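Local coordinates for protein peptide methionine sulfoxide reductase msrA/msrB (Neisseria meningitidis, PDB 3BQG) that reduces methionine sulfoxide in peptides and proteins as the MsrA domain of PilB, captured here in its sulfenic acid form, at residues R116-Q119 with P124-V127; S83-K86 with G92-Y95. The protein carries 1 engineered substitution. All coordinates share one frame; numbering follows the deposited sequence.

Overall arrangement
Along the chain the two contacts come in series, neither nested nor crossing, with contact 2 reached first. After helix 68-78 a loop brings in residues 83-86; the short hairpin of strands 86-87 and 90-91 then turns the chain back, and 92-95 closes against 83-86 before strand 97-101 enters the mixed sheet. Helix 106-117 follows, and contact 1 closes the turn between its last residues and the approach to strand 128-131, the parallel neighbour of 97-101. The centres of the contacts lie about 16 Å apart, yet their loops meet: V126 CG2 packs 3.5 Å from S83 O, while V126 and P81 share backbone hydrogen bonding.

Contact 1. Residues R116-Q119 with P124-V127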
ATOM      1  N   ARG A 116     -12.400   0.740  13.324  1.00 18.41           N
ATOM      2  CA  ARG A 116     -13.674   0.473  12.664  1.00 20.04           C
ATOM      3  C   ARG A 116     -13.613  -0.797  11.822  1.00 19.69           C
ATOM      4  O   ARG A 116     -14.567  -1.572  11.797  1.00 20.70           O
ATOM      5  CB  ARG A 116     -14.088   1.659  11.782  1.00 22.33           C
ATOM      6  CG  ARG A 116     -14.468   2.914  12.572  1.00 27.05           C
ATOM      7  CD  ARG A 116     -14.841   4.079  11.661  1.00 29.62           C
ATOM      8  NE  ARG A 116     -15.207   5.268  12.426  1.00 35.22           N
ATOM      9  CZ  ARG A 116     -16.256   5.337  13.243  1.00 36.96           C
ATOM     10  NH1 ARG A 116     -17.045   4.283  13.400  1.00 38.27           N
ATOM     11  NH2 ARG A 116     -16.522   6.460  13.902  1.00 37.44           N
ATOM     12  N   GLU A 117     -12.489  -1.005  11.137  1.00 19.85           N
ATOM     13  CA  GLU A 117     -12.303  -2.181  10.289  1.00 18.58           C
ATOM     14  C   GLU A 117     -12.302  -3.455  11.134  1.00 19.00           C
ATOM     15  O   GLU A 117     -12.753  -4.505  10.682  1.00 18.41           O
ATOM     16  CB  GLU A 117     -10.980  -2.062   9.519  1.00 18.92           C
ATOM     17  CG  GLU A 117     -10.800  -3.042   8.353  1.00 19.00           C
ATOM     18  CD  GLU A 117     -11.839  -2.862   7.252  1.00 22.43           C
ATOM     19  OE1 GLU A 117     -12.527  -1.816   7.230  1.00 21.71           O
ATOM     20  OE2 GLU A 117     -11.964  -3.767   6.399  1.00 21.94           O
ATOM     21  N   GLN A 118     -11.796  -3.356  12.362  1.00 18.51           N
ATOM     22  CA  GLN A 118     -11.737  -4.507  13.262  1.00 18.07           C
ATOM     23  C   GLN A 118     -13.128  -5.070  13.554  1.00 18.65           C
ATOM     24  O   GLN A 118     -13.268  -6.241  13.900  1.00 16.44           O
ATOM     25  CB  GLN A 118     -11.038  -4.124  14.574  1.00 17.80           C
ATOM     26  CG  GLN A 118     -10.920  -5.256  15.609  1.00 16.07           C
ATOM     27  CD  GLN A 118     -10.100  -6.442  15.122  1.00 17.89           C
ATOM     28  OE1 GLN A 118     -10.627  -7.373  14.499  1.00 18.44           O
ATOM     29  NE2 GLN A 118      -8.803  -6.410  15.397  1.00 11.75           N
ATOM     30  N   GLN A 119     -14.157  -4.239  13.408  1.00 18.80           N
ATOM     31  CA  GLN A 119     -15.515  -4.711  13.648  1.00 21.05           C
ATOM     32  C   GLN A 119     -15.967  -5.693  12.570  1.00 19.93           C
ATOM     33  O   GLN A 119     -16.966  -6.389  12.737  1.00 21.29           O
ATOM     34  CB  GLN A 119     -16.491  -3.531  13.724  1.00 21.20           C
ATOM     35  CG  GLN A 119     -16.396  -2.774  15.034  1.00 24.18           C
ATOM     36  CD  GLN A 119     -16.668  -3.670  16.228  1.00 26.42           C
ATOM     37  OE1 GLN A 119     -17.791  -4.130  16.429  1.00 28.72           O
ATOM     38  NE2 GLN A 119     -15.637  -3.931  17.021  1.00 29.26           N
ATOM     39  N   PRO A 124      -7.647 -10.727  15.099  1.00 14.54           N
ATOM     40  CA  PRO A 124      -7.094  -9.388  15.317  1.00 14.96           C
ATOM     41  C   PRO A 124      -6.358  -8.810  14.106  1.00 15.59           C
ATOM     42  O   PRO A 124      -5.688  -9.530  13.360  1.00 15.88           O
ATOM     43  CB  PRO A 124      -6.183  -9.581  16.529  1.00 13.63           C
ATOM     44  CG  PRO A 124      -5.747 -11.006  16.414  1.00 16.37           C
ATOM     45  CD  PRO A 124      -7.003 -11.727  15.969  1.00 14.29           C
ATOM     46  N   LEU A 125      -6.502  -7.504  13.909  1.00 16.08           N
ATOM     47  CA  LEU A 125      -5.840  -6.813  12.800  1.00 17.34           C
ATOM     48  C   LEU A 125      -4.353  -6.628  13.111  1.00 17.60           C
ATOM     49  O   LEU A 125      -3.983  -6.378  14.258  1.00 17.79           O
ATOM     50  CB  LEU A 125      -6.506  -5.455  12.568  1.00 18.02           C
ATOM     51  CG  LEU A 125      -7.607  -5.410  11.505  1.00 21.65           C
ATOM     52  CD1 LEU A 125      -8.602  -6.536  11.707  1.00 20.55           C
ATOM     53  CD2 LEU A 125      -8.290  -4.055  11.552  1.00 21.68           C
ATOM     54  N   VAL A 126      -3.499  -6.768  12.099  1.00 16.43           N
ATOM     55  CA  VAL A 126      -2.065  -6.624  12.322  1.00 15.60           C
ATOM     56  C   VAL A 126      -1.399  -5.584  11.418  1.00 16.30           C
ATOM     57  O   VAL A 126      -0.175  -5.541  11.311  1.00 15.78           O
ATOM     58  CB  VAL A 126      -1.331  -7.980  12.157  1.00 16.72           C
ATOM     59  CG1 VAL A 126      -1.909  -9.004  13.118  1.00 18.18           C
ATOM     60  CG2 VAL A 126      -1.443  -8.477  10.721  1.00 15.65           C
ATOM     61  N   VAL A 127      -2.205  -4.746  10.777  1.00 15.35           N
ATOM     62  CA  VAL A 127      -1.691  -3.696   9.897  1.00 14.04           C
ATOM     63  C   VAL A 127      -0.861  -2.673  10.680  1.00 14.01           C
ATOM     64  O   VAL A 127      -1.295  -2.184  11.722  1.00 14.73           O
ATOM     65  CB  VAL A 127      -2.858  -2.956   9.190  1.00 15.06           C
ATOM     66  CG1 VAL A 127      -2.320  -1.821   8.318  1.00 13.07           C
ATOM     67  CG2 VAL A 127      -3.663  -3.942   8.357  1.00 12.82           C
TER
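L125 packs against E117 and Q118 in a local contact, made largely by its methyls, at the end of helix 106-117, where the chain reverses after a short turn and heads for strand 128-131. The contact is small, burying 180 Å² summed over both sides, and most of that belongs to Q118 and L125. One methyl of L125 does much of the touching: CD2 lies 3.7 Å from Q118 N and 3.9 Å from Q118 CA, so it rests on the backbone of Q118 and not only on side chains. The same CD2 meets E117 CB at 3.9 Å, where the two side chains cross at about a right angle. Beyond that point the buried E117 chain bends at chi2 and takes its carboxylate away from 124-127.

Helix 106-117 joins strands 97-101 and 128-131, parallel neighbours in the mixed sheet, and the contact therefore lies at the helix-to-strand end of a beta-alpha-beta crossover. Q118 and L125 slide past each other in opposite directions. With its CG anti to the backbone N (chi1 180°), Q118 reaches out toward the incoming chain, and the bend at chi2 (62°) lays the flat amide beside the other L125 methyl, Q118 CD standing 3.7 Å from L125 CD1. P124 adds a smaller share at the end of the Q118 side chain. Q119 N is bonded to R116 O at 3.1 Å, which closes a turn spanning E117 and Q118. L125 also touches P81 and T82, wedged between the helix end and that loop.

Contact 2. Residues S83-K86 with G92-Y95; sequences SLNK and GTQY
N85 meets G92 and T93 at the open end of a small beta-hairpin, and one backbone hydrogen bond crosses between them. G92 N donates to N85 O at 2.9 Å. The bond is nearly straight at the hydrogen (169°), although the donor stands above the carbonyl plane. It carries the pairing of strands 86-87 and 90-91 one step further. Here N85 takes a left-handed backbone conformation, and G92 has a positive phi (137°) at which a CB would press on the carbonyl O of the residue before, so glycine is called for.

The close packing is centred on N85. Its CB sits 3.5 Å from G92 O, and with CG turned beside the backbone N (chi1 -57°) the amide runs alongside T93, both side chains pointing the same way. N85 OD1 comes within 3.4 Å of T93 CA and 3.8 Å of T93 CG2. G92 O also accepts from Y95 N, which turns the chain around the short 3-10 segment 93-94. Y95 in turn has Q94 CG 3.5 Å above the plane of its ring, over the centre, and G92 N in plane at the ring edge.

Toward K86 the contact is looser. K86 N and Y95 O do not meet directly; a water lies 2.8 Å from Y95 O, to which it can donate, and accepts a weak bond from K86 N at 3.4 Å. The exposed K86 chain extends away, its NZ bonded to G88 O in the hairpin turn. Within 83-86 itself, S83 OG donates to K86 O at 2.6 Å and closes that loop on itself. Elsewhere in 92-95, Q94 NE2 is bonded to E55 and S47. The one direct hydrogen bond joins backbone groups and no ion pair crosses, which is consistent with a junction set largely by the backbone shapes of N85 and G92.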
ATOM      1  N   SER A  83      -3.382 -11.041   8.339  1.00 16.79           N
ATOM      2  CA  SER A  83      -2.251 -11.944   8.128  1.00 18.89           C
ATOM      3  C   SER A  83      -0.911 -11.242   8.313  1.00 18.81           C
ATOM      4  O   SER A  83      -0.687 -10.158   7.778  1.00 18.17           O
ATOM      5  CB  SER A  83      -2.329 -12.566   6.734  1.00 19.14           C
ATOM      6  OG  SER A  83      -2.396 -11.554   5.749  1.00 22.86           O
ATOM      7  N   LEU A  84      -0.023 -11.871   9.074  1.00 20.17           N
ATOM      8  CA  LEU A  84       1.293 -11.312   9.346  1.00 22.60           C
ATOM      9  C   LEU A  84       2.320 -11.776   8.313  1.00 23.06           C
ATOM     10  O   LEU A  84       2.455 -12.971   8.045  1.00 23.51           O
ATOM     11  CB  LEU A  84       1.741 -11.718  10.748  1.00 23.61           C
ATOM     12  CG  LEU A  84       3.057 -11.118  11.245  1.00 24.60           C
ATOM     13  CD1 LEU A  84       2.958  -9.596  11.260  1.00 26.36           C
ATOM     14  CD2 LEU A  84       3.352 -11.654  12.634  1.00 26.53           C
ATOM     15  N   ASN A  85       3.035 -10.818   7.730  1.00 23.44           N
ATOM     16  CA  ASN A  85       4.054 -11.105   6.719  1.00 23.81           C
ATOM     17  C   ASN A  85       3.586 -12.058   5.627  1.00 24.77           C
ATOM     18  O   ASN A  85       4.310 -12.982   5.252  1.00 25.30           O
ATOM     19  CB  ASN A  85       5.300 -11.684   7.375  1.00 22.20           C
ATOM     20  CG  ASN A  85       5.868 -10.776   8.432  1.00 22.71           C
ATOM     21  OD1 ASN A  85       5.930  -9.558   8.253  1.00 23.19           O
ATOM     22  ND2 ASN A  85       6.300 -11.360   9.541  1.00 20.57           N
ATOM     23  N   LYS A  86       2.388 -11.824   5.105  1.00 25.10           N
ATOM     24  CA  LYS A  86       1.853 -12.676   4.056  1.00 27.13           C
ATOM     25  C   LYS A  86       0.580 -12.135   3.406  1.00 26.36           C
ATOM     26  O   LYS A  86      -0.374 -11.771   4.088  1.00 26.15           O
ATOM     27  CB  LYS A  86       1.583 -14.078   4.620  1.00 28.08           C
ATOM     28  CG  LYS A  86       0.961 -15.055   3.639  1.00 32.33           C
ATOM     29  CD  LYS A  86       0.648 -16.384   4.327  1.00 34.03           C
ATOM     30  CE  LYS A  86       0.084 -17.400   3.349  1.00 37.20           C
ATOM     31  NZ  LYS A  86      -1.148 -16.907   2.663  1.00 41.43           N
ATOM     32  N   GLY A  92       6.845 -13.154   3.791  1.00 20.62           N
ATOM     33  CA  GLY A  92       8.062 -12.440   4.145  1.00 17.40           C
ATOM     34  C   GLY A  92       7.762 -11.045   4.656  1.00 16.50           C
ATOM     35  O   GLY A  92       6.699 -10.498   4.358  1.00 18.04           O
ATOM     36  N   THR A  93       8.680 -10.455   5.417  1.00 15.65           N
ATOM     37  CA  THR A  93       8.444  -9.117   5.943  1.00 14.89           C
ATOM     38  C   THR A  93       8.253  -8.076   4.843  1.00 14.64           C
ATOM     39  O   THR A  93       7.702  -7.013   5.099  1.00 16.09           O
ATOM     40  CB  THR A  93       9.597  -8.633   6.866  1.00 14.91           C
ATOM     41  OG1 THR A  93      10.839  -8.687   6.154  1.00 18.20           O
ATOM     42  CG2 THR A  93       9.680  -9.492   8.112  1.00 13.81           C
ATOM     43  N   GLN A  94       8.707  -8.367   3.625  1.00 14.83           N
ATOM     44  CA  GLN A  94       8.561  -7.398   2.542  1.00 15.53           C
ATOM     45  C   GLN A  94       7.123  -7.313   2.026  1.00 15.79           C
ATOM     46  O   GLN A  94       6.795  -6.426   1.232  1.00 14.56           O
ATOM     47  CB  GLN A  94       9.527  -7.719   1.392  1.00 17.11           C
ATOM     48  CG  GLN A  94       9.042  -8.739   0.376  1.00 21.98           C
ATOM     49  CD  GLN A  94      10.174  -9.245  -0.510  1.00 25.81           C
ATOM     50  OE1 GLN A  94      10.958 -10.102  -0.096  1.00 25.39           O
ATOM     51  NE2 GLN A  94      10.273  -8.706  -1.730  1.00 26.27           N
ATOM     52  N   TYR A  95       6.274  -8.232   2.488  1.00 14.49           N
ATOM     53  CA  TYR A  95       4.867  -8.265   2.098  1.00 14.72           C
ATOM     54  C   TYR A  95       3.964  -7.943   3.295  1.00 14.50           C
ATOM     55  O   TYR A  95       2.752  -8.167   3.238  1.00 14.15           O
ATOM     56  CB  TYR A  95       4.493  -9.647   1.533  1.00 15.72           C
ATOM     57  CG  TYR A  95       5.324 -10.064   0.334  1.00 18.10           C
ATOM     58  CD1 TYR A  95       5.275  -9.341  -0.854  1.00 17.70           C
ATOM     59  CD2 TYR A  95       6.185 -11.160   0.402  1.00 18.30           C
ATOM     60  CE1 TYR A  95       6.063  -9.694  -1.944  1.00 20.45           C
ATOM     61  CE2 TYR A  95       6.982 -11.525  -0.684  1.00 20.52           C
ATOM     62  CZ  TYR A  95       6.915 -10.784  -1.851  1.00 20.63           C
ATOM     63  OH  TYR A  95       7.715 -11.116  -2.918  1.00 25.47           O
TER
HETATM   64  O   HOH W   1       0.729  -8.833   5.012  1.00 21.32           O